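Local structure of toll-like receptor 13 (Mus musculus, 4Z0C) at residues Thr7-Glu10 and His14-Leu17; Asp621-Leu626 and Gln630-Arg635; Asn674-Thr679 and Pro685-Tyr690. The protein recognises and binds bacterial 23S rRNA, then signals through MYD88 and TRAF6 to activate NF-kappa-B and the inflammatory response. All blocks are in the same frame, centred on the assembly; numbering follows the deposited sequence.

Contact 1: residues Thr7-Glu10 and His14-Leu17; sequences TQYE and HHVL. With nucleotides of chain C.
The carbonyl O of Thr7 is met twice by the opposite strand. Leu17 N donates to it at 2.7 Å with an N-H...O angle of 173°, and Val16 CA adds a CA-H...O contact at 3.3 Å. Thr7 N returns a bond to Leu17 O at 2.8 Å, which makes Thr7 and Leu17 an antiparallel hydrogen-bonded pair. Gln8 and Val16 follow as a non-hydrogen-bonded pair. Tyr9 N then binds His15 O at 2.9 Å, and the two CB atoms touch.

Side chains of Tyr9, His15 and Leu17 line A6 of the RNA, chain C. CG of Tyr9 is anti to its own backbone N (chi1 171°), which brings the ring over the adenine. C5 of A6 lies 3.4 Å above the Tyr9 ring plane, offset toward the rim. His15 meets the base near the plane of its own imidazole, where ND1 donates to N1 of A6 at 3.0 Å. Leu17 CD2 touches N3 of A6 at 3.4 Å. His15 is stacked on His39, and Glu10 forms a salt bridge with Arg609.

This hairpin lies at the N-terminal end of the solenoid, ahead of the first repeat. Because ND1 donates, adenine N1 serves as acceptor. One atom of the Watson-Crick edge is thus bonded and Tyr9 lies over a face, consistent with recognition of an adenine here.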
loop_
_atom_site.group_PDB
_atom_site.type_symbol
_atom_site.label_atom_id
_atom_site.label_comp_id
_atom_site.label_asym_id
_atom_site.label_seq_id
_atom_site.Cartn_x
_atom_site.Cartn_y
_atom_site.Cartn_z
ATOM N N THR A 7 -31.350 2.119 -13.151
ATOM C CA THR A 7 -31.165 0.678 -13.299
ATOM C C THR A 7 -31.857 -0.070 -12.187
ATOM O O THR A 7 -32.083 0.471 -11.110
ATOM C CB THR A 7 -29.652 0.254 -13.327
ATOM O OG1 THR A 7 -29.557 -1.172 -13.436
ATOM C CG2 THR A 7 -28.912 0.700 -12.057
ATOM N N GLN A 8 -32.214 -1.317 -12.454
ATOM C CA GLN A 8 -32.667 -2.184 -11.377
ATOM C C GLN A 8 -31.480 -2.697 -10.563
ATOM O O GLN A 8 -30.351 -2.768 -11.050
ATOM C CB GLN A 8 -33.515 -3.346 -11.910
ATOM C CG GLN A 8 -34.957 -2.924 -12.270
ATOM C CD GLN A 8 -35.788 -4.043 -12.883
ATOM O OE1 GLN A 8 -36.984 -3.892 -13.064
ATOM N NE2 GLN A 8 -35.148 -5.166 -13.213
ATOM N N TYR A 9 -31.752 -3.003 -9.307
ATOM C CA TYR A 9 -30.798 -3.647 -8.421
ATOM C C TYR A 9 -30.683 -5.121 -8.797
ATOM O O TYR A 9 -31.668 -5.801 -8.997
ATOM C CB TYR A 9 -31.269 -3.477 -6.970
ATOM C CG TYR A 9 -30.520 -4.268 -5.926
ATOM C CD1 TYR A 9 -29.120 -4.234 -5.841
ATOM C CD2 TYR A 9 -31.218 -5.023 -4.987
ATOM C CE1 TYR A 9 -28.450 -4.967 -4.866
ATOM C CE2 TYR A 9 -30.556 -5.740 -4.002
ATOM C CZ TYR A 9 -29.182 -5.707 -3.939
ATOM O OH TYR A 9 -28.565 -6.442 -2.944
ATOM N N GLU A 10 -29.463 -5.611 -8.853
ATOM C CA GLU A 10 -29.178 -6.936 -9.372
ATOM C C GLU A 10 -29.898 -8.067 -8.616
ATOM O O GLU A 10 -30.222 -9.097 -9.202
ATOM C CB GLU A 10 -27.641 -7.128 -9.390
ATOM C CG GLU A 10 -26.903 -5.813 -9.011
ATOM C CD GLU A 10 -25.483 -5.712 -9.557
ATOM O OE1 GLU A 10 -24.699 -6.678 -9.420
ATOM O OE2 GLU A 10 -25.136 -4.640 -10.106
ATOM N N HIS A 14 -37.451 -5.051 -7.857
ATOM C CA HIS A 14 -38.323 -3.986 -7.326
ATOM C C HIS A 14 -37.549 -2.750 -6.828
ATOM O O HIS A 14 -38.147 -1.737 -6.451
ATOM C CB HIS A 14 -39.185 -4.539 -6.192
ATOM C CG HIS A 14 -39.999 -5.726 -6.589
ATOM N ND1 HIS A 14 -39.616 -7.020 -6.307
ATOM C CD2 HIS A 14 -41.160 -5.821 -7.277
ATOM C CE1 HIS A 14 -40.512 -7.860 -6.792
ATOM N NE2 HIS A 14 -41.457 -7.157 -7.391
ATOM N N HIS A 15 -36.218 -2.833 -6.813
ATOM C CA HIS A 15 -35.403 -1.700 -6.377
ATOM C C HIS A 15 -34.788 -0.997 -7.579
ATOM O O HIS A 15 -34.139 -1.636 -8.409
ATOM C CB HIS A 15 -34.311 -2.158 -5.398
ATOM C CG HIS A 15 -34.842 -2.644 -4.084
ATOM N ND1 HIS A 15 -34.178 -2.453 -2.893
ATOM C CD2 HIS A 15 -35.980 -3.307 -3.773
ATOM C CE1 HIS A 15 -34.878 -2.984 -1.908
ATOM N NE2 HIS A 15 -35.981 -3.498 -2.413
ATOM N N VAL A 16 -34.971 0.317 -7.672
ATOM C CA VAL A 16 -34.448 1.053 -8.825
ATOM C C VAL A 16 -33.507 2.176 -8.396
ATOM O O VAL A 16 -33.831 2.950 -7.505
ATOM C CB VAL A 16 -35.603 1.626 -9.697
ATOM C CG1 VAL A 16 -35.065 2.495 -10.824
ATOM C CG2 VAL A 16 -36.429 0.501 -10.268
ATOM N N LEU A 17 -32.354 2.264 -9.054
ATOM C CA LEU A 17 -31.320 3.232 -8.708
ATOM C C LEU A 17 -31.079 4.210 -9.851
ATOM O O LEU A 17 -30.875 3.798 -10.971
ATOM C CB LEU A 17 -30.013 2.493 -8.417
ATOM C CG LEU A 17 -30.073 1.317 -7.448
ATOM C CD1 LEU A 17 -28.938 0.343 -7.754
ATOM C CD2 LEU A 17 -29.991 1.802 -6.008
ATOM P P A C 6 -23.446 -5.134 -4.526
ATOM O OP1 A C 6 -23.523 -5.193 -3.043
ATOM O OP2 A C 6 -23.436 -6.427 -5.237
ATOM O "O5'" A C 6 -24.622 -4.197 -5.041
ATOM C "C5'" A C 6 -24.772 -3.862 -6.425
ATOM C "C4'" A C 6 -25.325 -2.465 -6.599
ATOM O "O4'" A C 6 -26.625 -2.372 -5.941
ATOM C "C3'" A C 6 -24.479 -1.357 -5.991
ATOM O "O3'" A C 6 -24.702 -0.167 -6.740
ATOM C "C2'" A C 6 -25.087 -1.200 -4.595
ATOM O "O2'" A C 6 -24.855 0.052 -3.992
ATOM C "C1'" A C 6 -26.572 -1.414 -4.885
ATOM N N9 A C 6 -27.341 -1.987 -3.779
ATOM C C8 A C 6 -26.927 -2.885 -2.817
ATOM N N7 A C 6 -27.896 -3.264 -1.998
ATOM C C5 A C 6 -29.023 -2.598 -2.463
ATOM C C6 A C 6 -30.369 -2.586 -2.041
ATOM N N6 A C 6 -30.825 -3.292 -1.008
ATOM N N1 A C 6 -31.246 -1.816 -2.726
ATOM C C2 A C 6 -30.787 -1.116 -3.774
ATOM N N3 A C 6 -29.551 -1.039 -4.267
ATOM C C4 A C 6 -28.702 -1.815 -3.564
#

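Contact 2: residues Asp621-Leu626 and Gln630-Arg635; sequences DMFSSL and QVFSLR. With nucleotides of chain C.
Phe632 reaches from strand 631-633 to Phe623 in the preceding loop. Its CB points toward that loop. CG stands anti to the backbone N (chi1 -171°), and this carries the ring straight on to its neighbour. Along the ring, Phe632 CE2 comes to 4.0 Å from Phe623 CD2, while CE1 lies more loosely beside Phe623 CE1. The tip is CZ. Phe632 CZ sits over the centre of the Phe623 ring, 3.4 Å above its plane, and is 3.6 Å from Phe623 CZ. The pair is edge-to-face, with Phe632 giving the edge. The planes are inclined at 59°, and the centroids are 4.7 Å apart. Met622 CG covers the opposite face of Phe623 near the rim, so that ring is held between two side chains.

Phe623 opens a type I turn that Leu626 N closes on Phe623 O at 2.9 Å. Within the turn, Ser624 OG donates back to the anti lone pair of Asp621 OD1 at 2.8 Å. The same oxygen also forms a salt bridge with Lys648.

Just after the strand, Arg635 reaches the RNA. Its chain is bent at chi2 and chi3, and Arg635 NH2 binds OP2 of G8 of chain C at 2.6 Å. OP2 lies at the guanidinium edge, in its plane, and NE adds a weak bond to it. NH1 of the same guanidinium forms a salt bridge with Asp657.

Phe623 of LRR 24 and Phe632 of LRR 25 are buried in the solenoid core and join successive repeats. Leu608 of strand 607-609 touches both side chains. On the far side of strand 631-633, Leu634 touches Phe656 of strand 655-657.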
loop_
_atom_site.group_PDB
_atom_site.type_symbol
_atom_site.label_atom_id
_atom_site.label_comp_id
_atom_site.label_asym_id
_atom_site.label_seq_id
_atom_site.Cartn_x
_atom_site.Cartn_y
_atom_site.Cartn_z
ATOM N N ASP A 621 -17.108 -19.407 -26.369
ATOM C CA ASP A 621 -17.468 -20.522 -25.479
ATOM C C ASP A 621 -16.855 -20.473 -24.067
ATOM O O ASP A 621 -16.863 -21.474 -23.343
ATOM C CB ASP A 621 -17.187 -21.887 -26.131
ATOM C CG ASP A 621 -18.223 -22.259 -27.198
ATOM O OD1 ASP A 621 -19.440 -22.121 -26.936
ATOM O OD2 ASP A 621 -17.816 -22.721 -28.287
ATOM N N MET A 622 -16.307 -19.330 -23.679
ATOM C CA MET A 622 -15.776 -19.205 -22.328
ATOM C C MET A 622 -16.859 -19.309 -21.244
ATOM O O MET A 622 -16.627 -19.861 -20.171
ATOM C CB MET A 622 -14.998 -17.898 -22.176
ATOM C CG MET A 622 -14.437 -17.679 -20.786
ATOM S SD MET A 622 -13.243 -16.333 -20.752
ATOM C CE MET A 622 -11.762 -17.276 -21.107
ATOM N N PHE A 623 -18.052 -18.813 -21.544
ATOM C CA PHE A 623 -19.100 -18.713 -20.533
ATOM C C PHE A 623 -20.211 -19.748 -20.718
ATOM O O PHE A 623 -21.117 -19.851 -19.888
ATOM C CB PHE A 623 -19.688 -17.297 -20.562
ATOM C CG PHE A 623 -18.634 -16.207 -20.566
ATOM C CD1 PHE A 623 -17.834 -15.986 -19.450
ATOM C CD2 PHE A 623 -18.459 -15.388 -21.674
ATOM C CE1 PHE A 623 -16.878 -14.995 -19.460
ATOM C CE2 PHE A 623 -17.496 -14.377 -21.667
ATOM C CZ PHE A 623 -16.717 -14.188 -20.568
ATOM N N SER A 624 -20.094 -20.541 -21.782
ATOM C CA SER A 624 -21.110 -21.514 -22.189
ATOM C C SER A 624 -21.385 -22.626 -21.184
ATOM O O SER A 624 -22.336 -23.358 -21.351
ATOM C CB SER A 624 -20.717 -22.162 -23.517
ATOM O OG SER A 624 -20.641 -21.191 -24.533
ATOM N N SER A 625 -20.550 -22.790 -20.166
ATOM C CA SER A 625 -20.814 -23.829 -19.174
ATOM C C SER A 625 -21.592 -23.273 -17.994
ATOM O O SER A 625 -22.097 -24.029 -17.169
ATOM C CB SER A 625 -19.518 -24.471 -18.667
ATOM O OG SER A 625 -19.017 -25.419 -19.596
ATOM N N LEU A 626 -21.702 -21.951 -17.934
ATOM C CA LEU A 626 -22.264 -21.296 -16.764
ATOM C C LEU A 626 -23.799 -21.363 -16.748
ATOM O O LEU A 626 -24.475 -20.386 -17.055
ATOM C CB LEU A 626 -21.741 -19.856 -16.661
ATOM C CG LEU A 626 -20.207 -19.693 -16.689
ATOM C CD1 LEU A 626 -19.801 -18.218 -16.666
ATOM C CD2 LEU A 626 -19.503 -20.457 -15.564
ATOM N N GLN A 630 -26.613 -15.924 -13.097
ATOM C CA GLN A 630 -27.725 -14.963 -13.040
ATOM C C GLN A 630 -27.257 -13.531 -13.239
ATOM O O GLN A 630 -27.952 -12.715 -13.851
ATOM C CB GLN A 630 -28.457 -15.038 -11.701
ATOM C CG GLN A 630 -28.963 -16.418 -11.310
ATOM C CD GLN A 630 -29.733 -16.405 -9.993
ATOM O OE1 GLN A 630 -29.177 -16.112 -8.920
ATOM N NE2 GLN A 630 -31.032 -16.689 -10.074
ATOM N N VAL A 631 -26.092 -13.219 -12.672
ATOM C CA VAL A 631 -25.518 -11.887 -12.791
ATOM C C VAL A 631 -24.175 -11.982 -13.499
ATOM O O VAL A 631 -23.297 -12.719 -13.081
ATOM C CB VAL A 631 -25.378 -11.212 -11.417
ATOM C CG1 VAL A 631 -24.790 -9.830 -11.574
ATOM C CG2 VAL A 631 -26.745 -11.131 -10.757
ATOM N N PHE A 632 -24.062 -11.266 -14.609
ATOM C CA PHE A 632 -22.883 -11.267 -15.444
ATOM C C PHE A 632 -22.568 -9.808 -15.698
ATOM O O PHE A 632 -23.355 -9.109 -16.341
ATOM C CB PHE A 632 -23.168 -11.982 -16.778
ATOM C CG PHE A 632 -21.932 -12.227 -17.628
ATOM C CD1 PHE A 632 -20.650 -11.925 -17.144
ATOM C CD2 PHE A 632 -22.051 -12.741 -18.915
ATOM C CE1 PHE A 632 -19.509 -12.142 -17.917
ATOM C CE2 PHE A 632 -20.918 -12.966 -19.706
ATOM C CZ PHE A 632 -19.642 -12.668 -19.204
ATOM N N SER A 633 -21.431 -9.334 -15.195
ATOM C CA SER A 633 -21.100 -7.939 -15.426
ATOM C C SER A 633 -19.809 -7.717 -16.181
ATOM O O SER A 633 -18.754 -8.215 -15.806
ATOM C CB SER A 633 -21.073 -7.143 -14.131
ATOM O OG SER A 633 -20.820 -5.780 -14.433
ATOM N N LEU A 634 -19.916 -6.944 -17.248
ATOM C CA LEU A 634 -18.787 -6.602 -18.094
ATOM C C LEU A 634 -18.731 -5.077 -18.151
ATOM O O LEU A 634 -18.273 -4.481 -19.125
ATOM C CB LEU A 634 -18.981 -7.221 -19.488
ATOM C CG LEU A 634 -18.906 -8.753 -19.538
ATOM C CD1 LEU A 634 -19.544 -9.292 -20.803
ATOM C CD2 LEU A 634 -17.468 -9.230 -19.464
ATOM N N ARG A 635 -19.258 -4.457 -17.105
ATOM C CA ARG A 635 -19.260 -3.002 -16.954
ATOM C C ARG A 635 -17.840 -2.434 -17.089
ATOM O O ARG A 635 -16.898 -2.991 -16.540
ATOM C CB ARG A 635 -19.808 -2.671 -15.579
ATOM C CG ARG A 635 -20.043 -1.216 -15.290
ATOM C CD ARG A 635 -21.477 -1.069 -14.901
ATOM N NE ARG A 635 -21.621 -0.420 -13.617
ATOM C CZ ARG A 635 -22.783 -0.286 -12.990
ATOM N NH1 ARG A 635 -23.896 -0.756 -13.542
ATOM N NH2 ARG A 635 -22.829 0.311 -11.813
ATOM P P G C 8 -20.318 2.838 -10.818
ATOM O OP1 G C 8 -21.121 3.981 -11.331
ATOM O OP2 G C 8 -20.508 1.445 -11.299
ATOM O "O5'" G C 8 -18.814 3.263 -11.123
ATOM C "C5'" G C 8 -18.289 4.445 -10.529
ATOM C "C4'" G C 8 -16.831 4.649 -10.849
ATOM O "O4'" G C 8 -16.027 3.641 -10.176
ATOM C "C3'" G C 8 -16.479 4.570 -12.334
ATOM O "O3'" G C 8 -15.702 5.694 -12.715
ATOM C "C2'" G C 8 -15.632 3.306 -12.445
ATOM O "O2'" G C 8 -14.617 3.365 -13.421
ATOM C "C1'" G C 8 -15.035 3.187 -11.056
ATOM N N9 G C 8 -14.642 1.813 -10.746
ATOM C C8 G C 8 -13.371 1.419 -10.411
ATOM N N7 G C 8 -13.281 0.125 -10.271
ATOM C C5 G C 8 -14.551 -0.367 -10.564
ATOM C C6 G C 8 -15.051 -1.701 -10.577
ATOM O O6 G C 8 -14.457 -2.758 -10.324
ATOM N N1 G C 8 -16.395 -1.753 -10.923
ATOM C C2 G C 8 -17.157 -0.658 -11.227
ATOM N N2 G C 8 -18.438 -0.910 -11.550
ATOM N N3 G C 8 -16.699 0.590 -11.220
ATOM C C4 G C 8 -15.399 0.667 -10.884
ATOM P P A C 7 -23.773 0.161 -8.000
ATOM O OP1 A C 7 -24.124 1.516 -8.488
ATOM O OP2 A C 7 -23.806 -1.003 -8.913
ATOM O "O5'" A C 7 -22.311 0.240 -7.373
ATOM C "C5'" A C 7 -21.860 1.411 -6.709
ATOM C "C4'" A C 7 -20.413 1.688 -7.019
ATOM O "O4'" A C 7 -19.557 0.688 -6.398
ATOM C "C3'" A C 7 -20.032 1.631 -8.490
ATOM O "O3'" A C 7 -20.399 2.802 -9.207
ATOM C "C2'" A C 7 -18.522 1.376 -8.431
ATOM O "O2'" A C 7 -17.822 2.574 -8.139
ATOM C "C1'" A C 7 -18.416 0.455 -7.213
ATOM N N9 A C 7 -18.396 -0.966 -7.607
ATOM C C8 A C 7 -19.474 -1.688 -8.067
ATOM N N7 A C 7 -19.191 -2.932 -8.338
ATOM C C5 A C 7 -17.832 -3.038 -8.058
ATOM C C6 A C 7 -16.930 -4.121 -8.165
ATOM N N6 A C 7 -17.321 -5.326 -8.590
ATOM N N1 A C 7 -15.626 -3.917 -7.809
ATOM C C2 A C 7 -15.267 -2.695 -7.380
ATOM N N3 A C 7 -16.028 -1.601 -7.249
ATOM C C4 A C 7 -17.319 -1.835 -7.603
#

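Contact 3: residues Asn674-Thr679 and Pro685-Tyr690; sequences NWSMNT and PFLRSY
Van der Waals contacts carry this contact: both methyls of Leu687 lie against the Ser676 hydroxyl. Leu687 CD1 lies 3.2 Å from Ser676 OG, and Leu687 CD2 lies 3.4 Å from the same atom. CG of Leu687 is anti to the backbone N (chi1 168°), which sends the fork of the side chain at the helix. Leu687 CD2 also touches Met677 CG at 4.0 Å, where the two side chains cross at about a right angle. Ser676 OG forms no hydrogen bond across the contact. It bonds back to Lys673 O in its own helix, so the leucine meets a hydroxyl that already has a partner.

One contact involves a charged group. The Met677 chain is bent at chi3, and Met677 CE comes to 3.6 Å from Arg688 NH2. The approach to the guanidinium is oblique.

Both segments lie in the LRRCT region, the C-terminal cap of the leucine-rich-repeat solenoid. Helix 670-678 is packed here against the short 3-10 segment 687-689. The N terminus also joins in: Ser676 has a backbone hydrogen bond with Tyr1, and Arg688 has one with Phe3.

Hydrogen bonds shape each segment separately. Tyr690 OH donates to Pro685 O at 2.6 Å, with the donor tilted 31° from the carbonyl plane. At the helix end, Thr679 N binds Trp675 O at 2.8 Å.

Each segment also has a ring face covered from within. The Tyr690 ring lies beneath Leu687 CA, which sits 3.6 Å above its plane and over its centre. The indole of Trp675 has Thr679 CG2 near the rim of one face, and it is also stacked with Trp671.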
loop_
_atom_site.group_PDB
_atom_site.type_symbol
_atom_site.label_atom_id
_atom_site.label_comp_id
_atom_site.label_asym_id
_atom_site.label_seq_id
_atom_site.Cartn_x
_atom_site.Cartn_y
_atom_site.Cartn_z
ATOM N N ASN A 674 -32.043 -5.690 -30.488
ATOM C CA ASN A 674 -33.434 -6.148 -30.443
ATOM C C ASN A 674 -33.751 -7.036 -29.243
ATOM O O ASN A 674 -34.795 -6.876 -28.606
ATOM C CB ASN A 674 -33.806 -6.855 -31.749
ATOM C CG ASN A 674 -33.967 -5.886 -32.895
ATOM O OD1 ASN A 674 -34.480 -4.783 -32.715
ATOM N ND2 ASN A 674 -33.459 -6.258 -34.062
ATOM N N TRP A 675 -32.838 -7.958 -28.935
ATOM C CA TRP A 675 -33.029 -8.900 -27.839
ATOM C C TRP A 675 -32.959 -8.180 -26.488
ATOM O O TRP A 675 -33.742 -8.474 -25.579
ATOM C CB TRP A 675 -31.992 -10.028 -27.893
ATOM C CG TRP A 675 -31.992 -10.886 -26.654
ATOM C CD1 TRP A 675 -32.796 -11.961 -26.406
ATOM C CD2 TRP A 675 -31.169 -10.723 -25.486
ATOM N NE1 TRP A 675 -32.519 -12.482 -25.159
ATOM C CE2 TRP A 675 -31.521 -11.746 -24.579
ATOM C CE3 TRP A 675 -30.166 -9.820 -25.125
ATOM C CZ2 TRP A 675 -30.912 -11.883 -23.331
ATOM C CZ3 TRP A 675 -29.555 -9.961 -23.877
ATOM C CH2 TRP A 675 -29.929 -10.986 -23.000
ATOM N N SER A 676 -32.028 -7.238 -26.364
ATOM C CA SER A 676 -31.818 -6.541 -25.089
ATOM C C SER A 676 -33.016 -5.682 -24.721
ATOM O O SER A 676 -33.333 -5.547 -23.547
ATOM C CB SER A 676 -30.573 -5.671 -25.120
ATOM O OG SER A 676 -30.773 -4.569 -25.979
ATOM N N MET A 677 -33.658 -5.089 -25.730
ATOM C CA MET A 677 -34.852 -4.266 -25.517
ATOM C C MET A 677 -36.063 -5.133 -25.235
ATOM O O MET A 677 -36.958 -4.729 -24.494
ATOM C CB MET A 677 -35.137 -3.360 -26.720
ATOM C CG MET A 677 -34.022 -2.361 -27.030
ATOM S SD MET A 677 -34.309 -1.317 -28.482
ATOM C CE MET A 677 -35.765 -0.436 -27.908
ATOM N N ASN A 678 -36.085 -6.334 -25.803
ATOM C CA ASN A 678 -37.309 -7.140 -25.792
ATOM C C ASN A 678 -37.385 -8.231 -24.732
ATOM O O ASN A 678 -38.491 -8.600 -24.306
ATOM C CB ASN A 678 -37.581 -7.755 -27.183
ATOM C CG ASN A 678 -37.979 -6.716 -28.210
ATOM O OD1 ASN A 678 -38.904 -5.930 -28.003
ATOM N ND2 ASN A 678 -37.261 -6.691 -29.314
ATOM N N THR A 679 -36.233 -8.771 -24.336
ATOM C CA THR A 679 -36.223 -9.850 -23.346
ATOM C C THR A 679 -36.853 -9.351 -22.063
ATOM O O THR A 679 -36.646 -8.220 -21.675
ATOM C CB THR A 679 -34.803 -10.405 -23.063
ATOM O OG1 THR A 679 -34.889 -11.535 -22.186
ATOM C CG2 THR A 679 -33.878 -9.332 -22.468
ATOM N N PRO A 685 -28.596 -2.824 -17.575
ATOM C CA PRO A 685 -28.380 -1.498 -16.988
ATOM C C PRO A 685 -28.079 -0.386 -17.985
ATOM O O PRO A 685 -27.066 -0.424 -18.701
ATOM C CB PRO A 685 -27.153 -1.705 -16.088
ATOM C CG PRO A 685 -27.041 -3.167 -15.869
ATOM C CD PRO A 685 -28.020 -3.891 -16.739
ATOM N N PHE A 686 -28.958 0.612 -17.971
ATOM C CA PHE A 686 -28.808 1.867 -18.706
ATOM C C PHE A 686 -28.816 1.693 -20.218
ATOM O O PHE A 686 -28.443 2.608 -20.948
ATOM C CB PHE A 686 -27.573 2.640 -18.240
ATOM C CG PHE A 686 -27.462 2.758 -16.738
ATOM C CD1 PHE A 686 -28.381 3.514 -16.016
ATOM C CD2 PHE A 686 -26.455 2.103 -16.047
ATOM C CE1 PHE A 686 -28.299 3.620 -14.633
ATOM C CE2 PHE A 686 -26.362 2.209 -14.661
ATOM C CZ PHE A 686 -27.293 2.977 -13.953
ATOM N N LEU A 687 -29.293 0.529 -20.659
ATOM C CA LEU A 687 -29.374 0.135 -22.072
ATOM C C LEU A 687 -29.813 1.257 -23.001
ATOM O O LEU A 687 -29.148 1.542 -23.992
ATOM C CB LEU A 687 -30.355 -1.028 -22.231
ATOM C CG LEU A 687 -30.780 -1.375 -23.667
ATOM C CD1 LEU A 687 -29.600 -1.971 -24.441
ATOM C CD2 LEU A 687 -31.954 -2.329 -23.659
ATOM N N ARG A 688 -30.918 1.912 -22.645
ATOM C CA ARG A 688 -31.520 2.959 -23.476
ATOM C C ARG A 688 -30.713 4.249 -23.568
ATOM O O ARG A 688 -31.154 5.205 -24.211
ATOM C CB ARG A 688 -32.935 3.294 -22.989
ATOM C CG ARG A 688 -33.886 2.121 -22.994
ATOM C CD ARG A 688 -35.310 2.559 -22.741
ATOM N NE ARG A 688 -36.213 1.822 -23.622
ATOM C CZ ARG A 688 -36.772 2.333 -24.717
ATOM N NH1 ARG A 688 -36.549 3.599 -25.059
ATOM N NH2 ARG A 688 -37.563 1.581 -25.468
ATOM N N SER A 689 -29.550 4.277 -22.918
ATOM C CA SER A 689 -28.651 5.429 -22.967
ATOM C C SER A 689 -27.360 5.167 -23.750
ATOM O O SER A 689 -26.625 6.112 -24.065
ATOM C CB SER A 689 -28.294 5.868 -21.550
ATOM O OG SER A 689 -27.470 4.909 -20.913
ATOM N N TYR A 690 -27.087 3.897 -24.055
ATOM C CA TYR A 690 -25.835 3.514 -24.716
ATOM C C TYR A 690 -25.689 4.296 -26.013
ATOM O O TYR A 690 -26.540 4.202 -26.895
ATOM C CB TYR A 690 -25.783 2.016 -25.036
ATOM C CG TYR A 690 -25.794 1.062 -23.859
ATOM C CD1 TYR A 690 -25.741 1.526 -22.540
ATOM C CD2 TYR A 690 -25.863 -0.318 -24.072
ATOM C CE1 TYR A 690 -25.765 0.639 -21.473
ATOM C CE2 TYR A 690 -25.886 -1.214 -23.005
ATOM C CZ TYR A 690 -25.842 -0.728 -21.706
ATOM O OH TYR A 690 -25.870 -1.611 -20.642
#

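In the fold
This chain is the RNA-binding leucine-rich-repeat ectodomain of a longer receptor. From the N terminus, contact 1 closes the hairpin between strands 7-9 and 15-17. Contact 2 comes some six hundred residues later and closes the short link from the 621-626 loop into strand 631-633. Contact 3 then closes the segment that follows helix 670-678. The three run in series, and none nests in or crosses another. In space they meet all the same. Glu10 of contact 1 touches Val631 of contact 2, and Thr7 packs on Pro685 and Phe686 of contact 3. Arg635 also lies against those last two residues. The N-terminal hairpin is thus joined to the last repeats and the C-terminal cap, and the solenoid ring closes there.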